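PDB 5CWW: nucleoporin NUP82 from Chaetomium thermophilum, which probably serves as a structural component of the nuclear pore complex and a docking partner for transport factors, this chain being its N-terminal beta-propeller domain. Local coordinates for residues P15-K20 with A70-S75; A304-K309 with E332-I337; V437-D442 with I513-W518. All blocks are in the same frame, centred on the assembly; numbering follows the deposited sequence.

Interaction 1 (P15-K20 with A70-S75)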
# COMPACT_ATOMS: atom_id res chain seq x y z
N PRO B 15 -17.79 26.85 24.38
CA PRO B 15 -18.45 25.73 25.07
C PRO B 15 -19.54 25.04 24.24
O PRO B 15 -20.46 24.46 24.82
CB PRO B 15 -19.05 26.41 26.30
CG PRO B 15 -19.44 27.76 25.80
CD PRO B 15 -18.41 28.14 24.76
N ALA B 16 -19.43 25.08 22.92
CA ALA B 16 -20.40 24.41 22.07
C ALA B 16 -20.29 22.90 22.24
O ALA B 16 -19.21 22.38 22.53
CB ALA B 16 -20.20 24.79 20.61
N PRO B 17 -21.41 22.18 22.06
CA PRO B 17 -21.40 20.72 22.23
C PRO B 17 -20.55 20.01 21.18
O PRO B 17 -20.01 18.94 21.45
CB PRO B 17 -22.88 20.34 22.08
CG PRO B 17 -23.46 21.41 21.23
CD PRO B 17 -22.73 22.67 21.61
N GLY B 18 -20.42 20.62 20.01
CA GLY B 18 -19.64 20.03 18.93
C GLY B 18 -18.17 19.92 19.28
O GLY B 18 -17.46 19.06 18.74
N HIS B 19 -17.70 20.78 20.17
CA HIS B 19 -16.29 20.80 20.55
C HIS B 19 -15.91 19.56 21.35
O HIS B 19 -14.73 19.22 21.45
CB HIS B 19 -15.97 22.06 21.35
CG HIS B 19 -14.51 22.21 21.67
ND1 HIS B 19 -13.56 22.46 20.71
CD2 HIS B 19 -13.84 22.15 22.85
CE1 HIS B 19 -12.37 22.54 21.28
NE2 HIS B 19 -12.51 22.35 22.58
N LYS B 20 -16.90 18.89 21.92
CA LYS B 20 -16.66 17.69 22.72
C LYS B 20 -16.04 16.58 21.88
O LYS B 20 -15.37 15.70 22.41
CB LYS B 20 -17.96 17.20 23.36
CG LYS B 20 -18.55 18.15 24.39
CD LYS B 20 -19.80 17.57 25.03
CE LYS B 20 -20.39 18.51 26.08
NZ LYS B 20 -19.46 18.74 27.22
N ALA B 70 -24.52 18.33 11.36
CA ALA B 70 -25.75 19.06 11.09
C ALA B 70 -26.48 19.39 12.39
O ALA B 70 -26.85 20.55 12.63
CB ALA B 70 -26.66 18.26 10.17
N GLN B 71 -26.69 18.38 13.22
CA GLN B 71 -27.41 18.55 14.48
C GLN B 71 -26.62 19.42 15.45
O GLN B 71 -27.18 20.28 16.13
CB GLN B 71 -27.71 17.19 15.11
CG GLN B 71 -28.47 16.24 14.20
CD GLN B 71 -28.73 14.88 14.83
OE1 GLN B 71 -28.73 14.75 16.06
NE2 GLN B 71 -28.94 13.87 14.00
N LEU B 72 -25.31 19.20 15.52
CA LEU B 72 -24.45 19.98 16.41
C LEU B 72 -24.43 21.46 16.00
O LEU B 72 -24.31 22.34 16.85
CB LEU B 72 -23.02 19.43 16.40
CG LEU B 72 -22.86 18.05 17.04
CD1 LEU B 72 -21.53 17.43 16.65
CD2 LEU B 72 -22.98 18.14 18.56
N LYS B 73 -24.57 21.71 14.71
CA LYS B 73 -24.67 23.08 14.22
C LYS B 73 -26.00 23.69 14.67
O LYS B 73 -26.03 24.78 15.23
CB LYS B 73 -24.57 23.12 12.69
CG LYS B 73 -24.62 24.53 12.10
CD LYS B 73 -24.71 24.50 10.58
CE LYS B 73 -24.88 25.90 10.01
NZ LYS B 73 -25.19 25.88 8.55
N GLU B 74 -27.08 22.96 14.43
CA GLU B 74 -28.42 23.42 14.78
C GLU B 74 -28.57 23.64 16.29
O GLU B 74 -29.25 24.57 16.71
CB GLU B 74 -29.47 22.41 14.29
CG GLU B 74 -30.91 22.81 14.60
CD GLU B 74 -31.91 21.80 14.07
OE1 GLU B 74 -31.52 20.93 13.27
OE2 GLU B 74 -33.09 21.88 14.47
N SER B 75 -27.94 22.79 17.08
CA SER B 75 -28.02 22.90 18.54
C SER B 75 -27.42 24.21 19.03
O SER B 75 -27.89 24.79 20.00
CB SER B 75 -27.31 21.72 19.20
OG SER B 75 -27.90 20.49 18.83
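L72 lays both branches of its fork on the backbone of G18. L72 CD2 lies 3.8 Å from G18 N, and L72 CD1 is 3.9 Å from G18 CA. Because G18 has no side chain, the short 3-10 turn can come within 5.4 Å of the helix, measured from G18 CA to L72 CA. The leucine's CG lies opposite its own carbonyl carbon (chi1 -68°), which turns the fork toward the 3-10 turn. P17 adds the flank of its ring: P17 CB approaches L72 CD2 at 4.2 Å, while P17 CG lies 4.4 Å from CB of S75, about one helical turn further on. S75 OG turns back on its own helix and donates to Q71 O at 2.8 Å, from above the carbonyl plane. Q71 O also accepts the backbone N of S75 and is therefore gripped twice. W76 extends the apolar patch by touching A16 and P17, and L21 packs on L72. The helix 69-77 lies in the connection between strands 63-68 and 106-110 of the first propeller sheet, and the N-terminal segment packs against it before strand 49-52 begins.

Interaction 2 (A304-K309 with E332-I337); sequences ASIVAK and EWMSEI
The backbones of I306 and M334 stand well apart, 8.1 Å from CA to CA, where helices 298-315 and 321-338 pass each other in broadly opposite directions. Near its C-terminal end the second helix tightens: I337 N bonds to M334 O, three residues back, at 2.8 Å, whereas the four-residue bond from E336 N to E332 O is weak. The gap between the helices is bridged by side chains alone, and I306 carries one whole side of it. Its arm is extended (chi2 169°), and I306 CD1 lies 3.5 Å from M334 CE and 3.7 Å from M334 CB. M334 leaves its helix with CG anti to the backbone N but then bends at both chi2 (56°) and chi3 (65°), which folds the thioether over and brings CE back to the isoleucine methyl. I306 CD1 also sits at the rim of the W333 indole, near the ring plane and a looser 4.4 Å from CE3. One face of that ring receives CD1 of I337, 3.4 Å above the plane and offset toward the rim; the indole also meets the rings of W267 and W450. Next to this core, A308 packs against a basic side chain of another protein chain. Such apolar packing is typical of an antiparallel helical hairpin, here inserted into a propeller blade between strands 281-284 and 369-370.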
# COMPACT_ATOMS: atom_id res chain seq x y z
N ALA B 304 -12.78 -6.37 -24.42
CA ALA B 304 -12.33 -5.69 -25.63
C ALA B 304 -10.83 -5.41 -25.55
O ALA B 304 -10.10 -5.60 -26.52
CB ALA B 304 -13.10 -4.40 -25.83
N SER B 305 -10.38 -4.96 -24.38
CA SER B 305 -8.98 -4.66 -24.16
C SER B 305 -8.12 -5.91 -24.32
O SER B 305 -7.03 -5.86 -24.90
CB SER B 305 -8.78 -4.06 -22.77
OG SER B 305 -7.42 -3.75 -22.54
N ILE B 306 -8.60 -7.03 -23.79
CA ILE B 306 -7.87 -8.29 -23.87
C ILE B 306 -7.84 -8.81 -25.30
O ILE B 306 -6.78 -9.16 -25.82
CB ILE B 306 -8.48 -9.36 -22.94
CG1 ILE B 306 -8.29 -8.94 -21.47
CG2 ILE B 306 -7.82 -10.72 -23.16
CD1 ILE B 306 -9.08 -9.78 -20.49
N VAL B 307 -9.01 -8.84 -25.94
CA VAL B 307 -9.11 -9.29 -27.33
C VAL B 307 -8.17 -8.49 -28.22
O VAL B 307 -7.49 -9.05 -29.07
CB VAL B 307 -10.56 -9.17 -27.86
CG1 VAL B 307 -10.61 -9.36 -29.38
CG2 VAL B 307 -11.47 -10.17 -27.18
N ALA B 308 -8.14 -7.18 -28.01
CA ALA B 308 -7.30 -6.30 -28.81
C ALA B 308 -5.82 -6.61 -28.60
O ALA B 308 -5.03 -6.54 -29.54
CB ALA B 308 -7.58 -4.84 -28.48
N LYS B 309 -5.45 -6.94 -27.37
CA LYS B 309 -4.06 -7.22 -27.05
C LYS B 309 -3.61 -8.55 -27.65
O LYS B 309 -2.46 -8.69 -28.08
CB LYS B 309 -3.85 -7.23 -25.53
CG LYS B 309 -2.39 -7.12 -25.13
CD LYS B 309 -2.17 -7.43 -23.66
CE LYS B 309 -0.73 -7.14 -23.26
NZ LYS B 309 0.25 -7.89 -24.10
N GLU B 332 -6.94 -16.25 -20.75
CA GLU B 332 -7.28 -17.38 -19.91
C GLU B 332 -8.08 -16.92 -18.69
O GLU B 332 -9.08 -17.53 -18.31
CB GLU B 332 -6.01 -18.11 -19.47
CG GLU B 332 -6.26 -19.42 -18.74
CD GLU B 332 -4.98 -20.18 -18.48
OE1 GLU B 332 -3.90 -19.70 -18.89
OE2 GLU B 332 -5.05 -21.27 -17.86
N TRP B 333 -7.64 -15.81 -18.10
CA TRP B 333 -8.34 -15.19 -16.99
C TRP B 333 -9.77 -14.83 -17.37
O TRP B 333 -10.71 -15.15 -16.64
CB TRP B 333 -7.57 -13.94 -16.53
CG TRP B 333 -8.15 -13.24 -15.35
CD1 TRP B 333 -7.93 -13.53 -14.03
CD2 TRP B 333 -9.02 -12.10 -15.36
NE1 TRP B 333 -8.62 -12.65 -13.23
CE2 TRP B 333 -9.29 -11.76 -14.02
CE3 TRP B 333 -9.60 -11.33 -16.37
CZ2 TRP B 333 -10.12 -10.70 -13.67
CZ3 TRP B 333 -10.42 -10.27 -16.02
CH2 TRP B 333 -10.67 -9.97 -14.68
N MET B 334 -9.94 -14.19 -18.52
CA MET B 334 -11.25 -13.75 -18.98
C MET B 334 -12.17 -14.92 -19.30
O MET B 334 -13.39 -14.83 -19.10
CB MET B 334 -11.11 -12.86 -20.21
CG MET B 334 -12.43 -12.33 -20.77
SD MET B 334 -13.41 -11.43 -19.54
CE MET B 334 -12.35 -10.01 -19.23
N SER B 335 -11.61 -16.02 -19.80
CA SER B 335 -12.41 -17.18 -20.20
C SER B 335 -13.12 -17.78 -18.99
O SER B 335 -14.18 -18.39 -19.12
CB SER B 335 -11.53 -18.23 -20.87
OG SER B 335 -10.71 -18.90 -19.93
N GLU B 336 -12.54 -17.60 -17.81
CA GLU B 336 -13.16 -18.05 -16.57
C GLU B 336 -14.39 -17.21 -16.25
O GLU B 336 -15.28 -17.65 -15.51
CB GLU B 336 -12.16 -17.97 -15.41
CG GLU B 336 -10.92 -18.83 -15.60
CD GLU B 336 -11.05 -20.21 -14.99
OE1 GLU B 336 -11.38 -20.30 -13.78
OE2 GLU B 336 -10.84 -21.20 -15.71
N ILE B 337 -14.45 -16.00 -16.80
CA ILE B 337 -15.55 -15.09 -16.54
C ILE B 337 -16.66 -15.23 -17.58
O ILE B 337 -17.85 -15.14 -17.25
CB ILE B 337 -15.07 -13.62 -16.51
CG1 ILE B 337 -13.99 -13.45 -15.43
CG2 ILE B 337 -16.23 -12.67 -16.25
CD1 ILE B 337 -13.32 -12.09 -15.41

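Interaction 3 (V437-D442 with I513-W518)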
# COMPACT_ATOMS: atom_id res chain seq x y z
N VAL B 437 5.92 16.17 -3.20
CA VAL B 437 4.90 15.45 -3.95
C VAL B 437 5.39 15.21 -5.37
O VAL B 437 5.94 16.11 -6.01
CB VAL B 437 3.57 16.21 -3.99
CG1 VAL B 437 2.53 15.45 -4.82
CG2 VAL B 437 3.05 16.45 -2.58
N LYS B 438 5.18 14.00 -5.86
CA LYS B 438 5.57 13.63 -7.21
C LYS B 438 4.36 13.10 -7.97
O LYS B 438 3.70 12.17 -7.51
CB LYS B 438 6.70 12.60 -7.18
CG LYS B 438 7.39 12.39 -8.51
CD LYS B 438 8.59 11.47 -8.39
CE LYS B 438 9.74 12.13 -7.63
NZ LYS B 438 10.83 11.17 -7.34
N ILE B 439 4.07 13.71 -9.11
CA ILE B 439 2.94 13.31 -9.94
C ILE B 439 3.45 12.53 -11.14
O ILE B 439 4.14 13.08 -12.01
CB ILE B 439 2.13 14.53 -10.43
CG1 ILE B 439 1.75 15.43 -9.24
CG2 ILE B 439 0.89 14.08 -11.20
CD1 ILE B 439 0.94 14.73 -8.17
N CYS B 440 3.11 11.25 -11.19
CA CYS B 440 3.56 10.36 -12.25
C CYS B 440 2.39 9.89 -13.11
O CYS B 440 1.29 9.69 -12.60
CB CYS B 440 4.29 9.16 -11.67
SG CYS B 440 5.63 9.61 -10.55
N LEU B 441 2.65 9.71 -14.40
CA LEU B 441 1.64 9.23 -15.33
C LEU B 441 1.99 7.82 -15.80
O LEU B 441 3.13 7.53 -16.16
CB LEU B 441 1.53 10.17 -16.53
CG LEU B 441 1.16 11.62 -16.22
CD1 LEU B 441 1.30 12.47 -17.48
CD2 LEU B 441 -0.25 11.71 -15.65
N ASP B 442 0.98 6.95 -15.79
CA ASP B 442 1.15 5.59 -16.26
C ASP B 442 0.96 5.53 -17.77
O ASP B 442 -0.12 5.20 -18.27
CB ASP B 442 0.17 4.65 -15.55
CG ASP B 442 0.32 3.21 -15.98
OD1 ASP B 442 1.37 2.86 -16.56
OD2 ASP B 442 -0.61 2.41 -15.72
N ILE B 513 -4.33 20.48 -3.35
CA ILE B 513 -3.69 20.25 -4.64
C ILE B 513 -4.74 19.87 -5.66
O ILE B 513 -5.68 19.14 -5.34
CB ILE B 513 -2.62 19.13 -4.56
CG1 ILE B 513 -1.51 19.51 -3.58
CG2 ILE B 513 -2.03 18.86 -5.94
CD1 ILE B 513 -0.61 18.34 -3.20
N SER B 514 -4.59 20.35 -6.89
CA SER B 514 -5.49 19.95 -7.98
C SER B 514 -4.77 19.80 -9.31
O SER B 514 -3.91 20.61 -9.66
CB SER B 514 -6.61 20.97 -8.14
OG SER B 514 -7.35 20.66 -9.31
N LEU B 515 -5.14 18.75 -10.04
CA LEU B 515 -4.54 18.45 -11.34
C LEU B 515 -5.42 18.91 -12.49
O LEU B 515 -5.07 18.73 -13.66
CB LEU B 515 -4.27 16.95 -11.45
CG LEU B 515 -3.56 16.33 -10.25
CD1 LEU B 515 -3.27 14.86 -10.49
CD2 LEU B 515 -2.28 17.09 -9.93
N THR B 516 -6.56 19.51 -12.17
CA THR B 516 -7.42 20.11 -13.18
C THR B 516 -7.08 21.59 -13.32
O THR B 516 -6.60 22.20 -12.37
CB THR B 516 -8.92 19.97 -12.83
OG1 THR B 516 -9.20 20.72 -11.64
CG2 THR B 516 -9.29 18.51 -12.62
N PRO B 517 -7.31 22.17 -14.51
CA PRO B 517 -7.86 21.53 -15.71
C PRO B 517 -6.80 20.82 -16.55
O PRO B 517 -7.12 20.35 -17.65
CB PRO B 517 -8.47 22.71 -16.48
CG PRO B 517 -7.60 23.86 -16.12
CD PRO B 517 -7.18 23.63 -14.69
N TRP B 518 -5.57 20.75 -16.06
CA TRP B 518 -4.47 20.21 -16.85
C TRP B 518 -4.72 18.78 -17.34
O TRP B 518 -4.35 18.44 -18.46
CB TRP B 518 -3.17 20.24 -16.04
CG TRP B 518 -2.10 19.42 -16.67
CD1 TRP B 518 -1.25 19.81 -17.67
CD2 TRP B 518 -1.76 18.07 -16.36
NE1 TRP B 518 -0.41 18.77 -18.00
CE2 TRP B 518 -0.71 17.69 -17.21
CE3 TRP B 518 -2.26 17.13 -15.44
CZ2 TRP B 518 -0.13 16.42 -17.17
CZ3 TRP B 518 -1.68 15.88 -15.40
CH2 TRP B 518 -0.63 15.53 -16.26
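L441 sets both its methyls against the benzo edge of the W518 indole, at CH2, a ring carried past a cis peptide bond before P517 and turned back toward the strand. This is packing between two adjacent blades of the beta-propeller: strand 437-441 belongs to one sheet and strand 509-514 to the next, and the segments run in roughly the same direction face to face. W518 CH2 is 3.8 Å from L441 CD1, which lies in the ring plane, so this methyl meets the indole edge-on rather than over a face. With CG anti to the backbone N (chi1 167°), the indole reaches out from the first turn of helix 518-526, where P517 is the N-cap. F473 stacks on it, and L441 also packs against an apolar side chain of another protein chain. Further back, alternate residues of the strand continue the seam: I439 CG2 approaches L515 CD1 at 4.3 Å, and V437 slides past I513 in the opposite direction, V437 CG2 lying 4.2 Å from I513 CD1. All six side chains are buried. The chain leaves its strand through an ST turn, in which S514 OG accepts T516 N at 3.2 Å with an N-H...O angle of 152°.

The three contacts follow one another along the chain and mark separate places on the propeller. Interactions 1 and 2 lie on opposite sides of the chain's centre, 54 Å apart between centres; each involves helical structure in the connection between the third and fourth strands of a four-stranded sheet. Interaction 3 is instead a seam between blades and lies deeper, its centre about 17 Å from the centre of the chain against 31 Å and 27 Å for the others. Its centre is 37 Å from that of interaction 1, whereas its nearest atoms come to about 11 Å from those of interaction 2. Interactions 2 and 3 each have one residue, A308 and L441, packed on a chain of another protein; none touches the segments of interaction 1.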